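PDB 5K8J: ribonuclease VapC from Caulobacter crescentus, which probably acts as the magnesium-dependent PIN-domain ribonuclease toxin of a toxin-antitoxin system, here held in complex with its VapB antitoxin. Local coordinates for residues D6-I11 / V110-D115. Residues are numbered along the deposited sequence; the frame is centred on the assembly and turned at random.
Sequences DTNVAI and VTFNAD
Asp6 and Thr111 run side by side, and the threonine hydroxyl donates to the carboxylate: Thr111 OG1 lies 2.8 Å from Asp6 OD2, on the anti lone pair that faces away from OD1. Thr111 OG1, anti to its own backbone N (chi1 -180°), also accepts a nearly straight bond from Asn113 N at 2.9 Å, which closes an ST turn. One hydroxyl therefore links the carboxylate to the ST turn that begins on the last residue of strand 108-111. The other carboxylate oxygen, Asp6 OD1, takes Thr7 N from above its plane; this out-of-plane, bent bond and the one to OD2 together would limit rotation of the group. Through the backbone, Asp6 N donates to Val110 O at 2.8 Å. This is the PIN-domain layout: neighbouring parallel strands 3-5 and 108-111 end together, and Asp6, a predicted magnesium ligand, sits at their C-terminal ends, with its side chain about 5 Å from that of Asp95, the other predicted ligand. Arg74 of the VapB chain makes a weak, long ion pair with Asp6 OD1. Farther along helix 7-15, Val9 CG2 stands over one face of the Phe112 ring, 4.0 Å from its centroid and 10° off the normal, a CH-pi contact. Asn8 CG meets the same ring obliquely, 3.5 Å from Phe112 CD2, with amide and ring planes 43° apart; His12 packs edge-to-face with Phe112.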
ATOM      1  N   ASP B   6      19.368 -10.434  14.472  1.00 13.57           N
ATOM      2  CA  ASP B   6      19.141 -11.681  13.748  1.00 13.84           C
ATOM      3  C   ASP B   6      18.838 -12.802  14.740  1.00 15.66           C
ATOM      4  O   ASP B   6      19.194 -12.751  15.920  1.00 14.21           O
ATOM      5  CB  ASP B   6      20.355 -12.036  12.887  1.00 17.70           C
ATOM      6  CG  ASP B   6      20.025 -13.033  11.742  1.00 20.02           C
ATOM      7  OD1 ASP B   6      18.833 -13.436  11.578  1.00 18.85           O
ATOM      8  OD2 ASP B   6      20.991 -13.376  11.008  1.00 18.94           O
ATOM      9  N   THR B   7      18.194 -13.847  14.242  1.00 12.12           N
ATOM     10  CA  THR B   7      17.793 -14.928  15.152  1.00 13.31           C
ATOM     11  C   THR B   7      18.975 -15.505  15.924  1.00 16.71           C
ATOM     12  O   THR B   7      18.855 -15.815  17.121  1.00 14.76           O
ATOM     13  CB  THR B   7      17.094 -16.026  14.363  1.00 11.61           C
ATOM     14  OG1 THR B   7      15.940 -15.460  13.744  1.00 13.29           O
ATOM     15  CG2 THR B   7      16.701 -17.181  15.262  1.00 12.46           C
ATOM     16  N   ASN B   8      20.109 -15.718  15.245  1.00 15.15           N
ATOM     17  CA  ASN B   8      21.268 -16.337  15.889  1.00 17.46           C
ATOM     18  C   ASN B   8      21.701 -15.507  17.082  1.00 13.61           C
ATOM     19  O   ASN B   8      22.056 -16.043  18.135  1.00 14.26           O
ATOM     20  CB  ASN B   8      22.419 -16.453  14.890  1.00 23.08           C
ATOM     21  CG  ASN B   8      22.612 -15.127  14.048  1.00 56.90           C
ATOM     22  OD1 ASN B   8      22.310 -14.043  14.531  1.00 72.02           O
ATOM     23  ND2 ASN B   8      23.095 -15.233  12.815  1.00 56.39           N
ATOM     24  N   VAL B   9      21.687 -14.179  16.926  1.00 13.97           N
ATOM     25  CA  VAL B   9      22.048 -13.287  18.026  1.00 14.08           C
ATOM     26  C   VAL B   9      21.079 -13.475  19.190  1.00 17.72           C
ATOM     27  O   VAL B   9      21.492 -13.554  20.357  1.00 17.26           O
ATOM     28  CB  VAL B   9      22.074 -11.818  17.547  1.00 14.45           C
ATOM     29  CG1 VAL B   9      22.379 -10.866  18.702  1.00 18.63           C
ATOM     30  CG2 VAL B   9      23.105 -11.628  16.437  1.00 19.19           C
ATOM     31  N   ALA B  10      19.771 -13.517  18.891  1.00 14.84           N
ATOM     32  CA  ALA B  10      18.780 -13.710  19.937  1.00 13.58           C
ATOM     33  C   ALA B  10      18.929 -15.067  20.612  1.00 16.79           C
ATOM     34  O   ALA B  10      18.696 -15.186  21.818  1.00 15.95           O
ATOM     35  CB  ALA B  10      17.379 -13.548  19.365  1.00 14.68           C
ATOM     36  N   ILE B  11      19.245 -16.111  19.846  1.00 16.53           N
ATOM     37  CA  ILE B  11      19.518 -17.423  20.444  1.00 14.98           C
ATOM     38  C   ILE B  11      20.675 -17.341  21.440  1.00 19.75           C
ATOM     39  O   ILE B  11      20.621 -17.922  22.537  1.00 20.68           O
ATOM     40  CB  ILE B  11      19.786 -18.481  19.350  1.00 14.88           C
ATOM     41  CG1 ILE B  11      18.501 -18.867  18.654  1.00 16.78           C
ATOM     42  CG2 ILE B  11      20.451 -19.760  19.952  1.00 21.32           C
ATOM     43  CD1 ILE B  11      18.693 -19.698  17.414  1.00 19.88           C
ATOM     44  N   VAL B 110      21.562  -6.637  12.743  1.00 11.93           N
ATOM     45  CA  VAL B 110      22.733  -7.121  13.470  1.00 12.47           C
ATOM     46  C   VAL B 110      22.804  -8.638  13.339  1.00 12.29           C
ATOM     47  O   VAL B 110      21.849  -9.341  13.709  1.00 12.47           O
ATOM     48  CB  VAL B 110      22.643  -6.737  14.948  1.00 14.67           C
ATOM     49  CG1 VAL B 110      23.842  -7.256  15.697  1.00 15.36           C
ATOM     50  CG2 VAL B 110      22.538  -5.234  15.090  1.00 16.10           C
ATOM     51  N   THR B 111      23.913  -9.142  12.818  1.00 12.63           N
ATOM     52  CA  THR B 111      23.958 -10.547  12.435  1.00 17.26           C
ATOM     53  C   THR B 111      25.363 -11.119  12.531  1.00 13.83           C
ATOM     54  O   THR B 111      26.376 -10.418  12.397  1.00 14.74           O
ATOM     55  CB  THR B 111      23.406 -10.763  11.015  1.00 16.39           C
ATOM     56  OG1 THR B 111      23.460 -12.160  10.678  1.00 16.81           O
ATOM     57  CG2 THR B 111      24.202 -10.015  10.001  1.00 14.60           C
ATOM     58  N   PHE B 112      25.419 -12.424  12.812  1.00 15.10           N
ATOM     59  CA  PHE B 112      26.666 -13.163  12.671  1.00 17.67           C
ATOM     60  C   PHE B 112      26.940 -13.626  11.246  1.00 22.15           C
ATOM     61  O   PHE B 112      28.020 -14.164  10.989  1.00 22.26           O
ATOM     62  CB  PHE B 112      26.639 -14.435  13.524  1.00 23.78           C
ATOM     63  CG  PHE B 112      26.463 -14.214  14.987  1.00 19.62           C
ATOM     64  CD1 PHE B 112      27.119 -13.207  15.651  1.00 24.78           C
ATOM     65  CD2 PHE B 112      25.676 -15.092  15.710  1.00 26.48           C
ATOM     66  CE1 PHE B 112      26.948 -13.045  17.029  1.00 33.96           C
ATOM     67  CE2 PHE B 112      25.502 -14.935  17.071  1.00 28.50           C
ATOM     68  CZ  PHE B 112      26.128 -13.911  17.726  1.00 28.31           C
ATOM     69  N   ASN B 113      25.975 -13.498  10.339  1.00 20.04           N
ATOM     70  CA  ASN B 113      26.107 -14.057   9.002  1.00 21.91           C
ATOM     71  C   ASN B 113      25.982 -12.967   7.953  1.00 14.74           C
ATOM     72  O   ASN B 113      25.147 -13.093   7.055  1.00 18.42           O
ATOM     73  CB  ASN B 113      25.008 -15.088   8.720  1.00 23.97           C
ATOM     74  CG  ASN B 113      24.991 -16.233   9.700  1.00 47.35           C
ATOM     75  OD1 ASN B 113      26.026 -16.647  10.206  1.00 64.09           O
ATOM     76  ND2 ASN B 113      23.793 -16.774   9.950  1.00 46.80           N
ATOM     77  N   ALA B 114      26.798 -11.910   8.037  1.00 20.36           N
ATOM     78  CA  ALA B 114      26.586 -10.757   7.167  1.00 19.81           C
ATOM     79  C   ALA B 114      26.704 -11.112   5.688  1.00 17.15           C
ATOM     80  O   ALA B 114      26.012 -10.503   4.846  1.00 17.17           O
ATOM     81  CB  ALA B 114      27.580  -9.654   7.519  1.00 24.06           C
ATOM     82  N   ASP B 115      27.513 -12.110   5.350  1.00 20.16           N
ATOM     83  CA  ASP B 115      27.718 -12.436   3.940  1.00 23.76           C
ATOM     84  C   ASP B 115      26.434 -12.890   3.260  1.00 20.56           C
ATOM     85  O   ASP B 115      26.298 -12.715   2.044  1.00 24.83           O
ATOM     86  CB  ASP B 115      28.795 -13.510   3.806  1.00 35.52           C
ATOM     87  CG  ASP B 115      30.188 -12.948   3.981  1.00 50.49           C
ATOM     88  OD1 ASP B 115      30.362 -11.716   3.826  1.00 52.62           O
ATOM     89  OD2 ASP B 115      31.107 -13.737   4.274  1.00 58.89           O
TER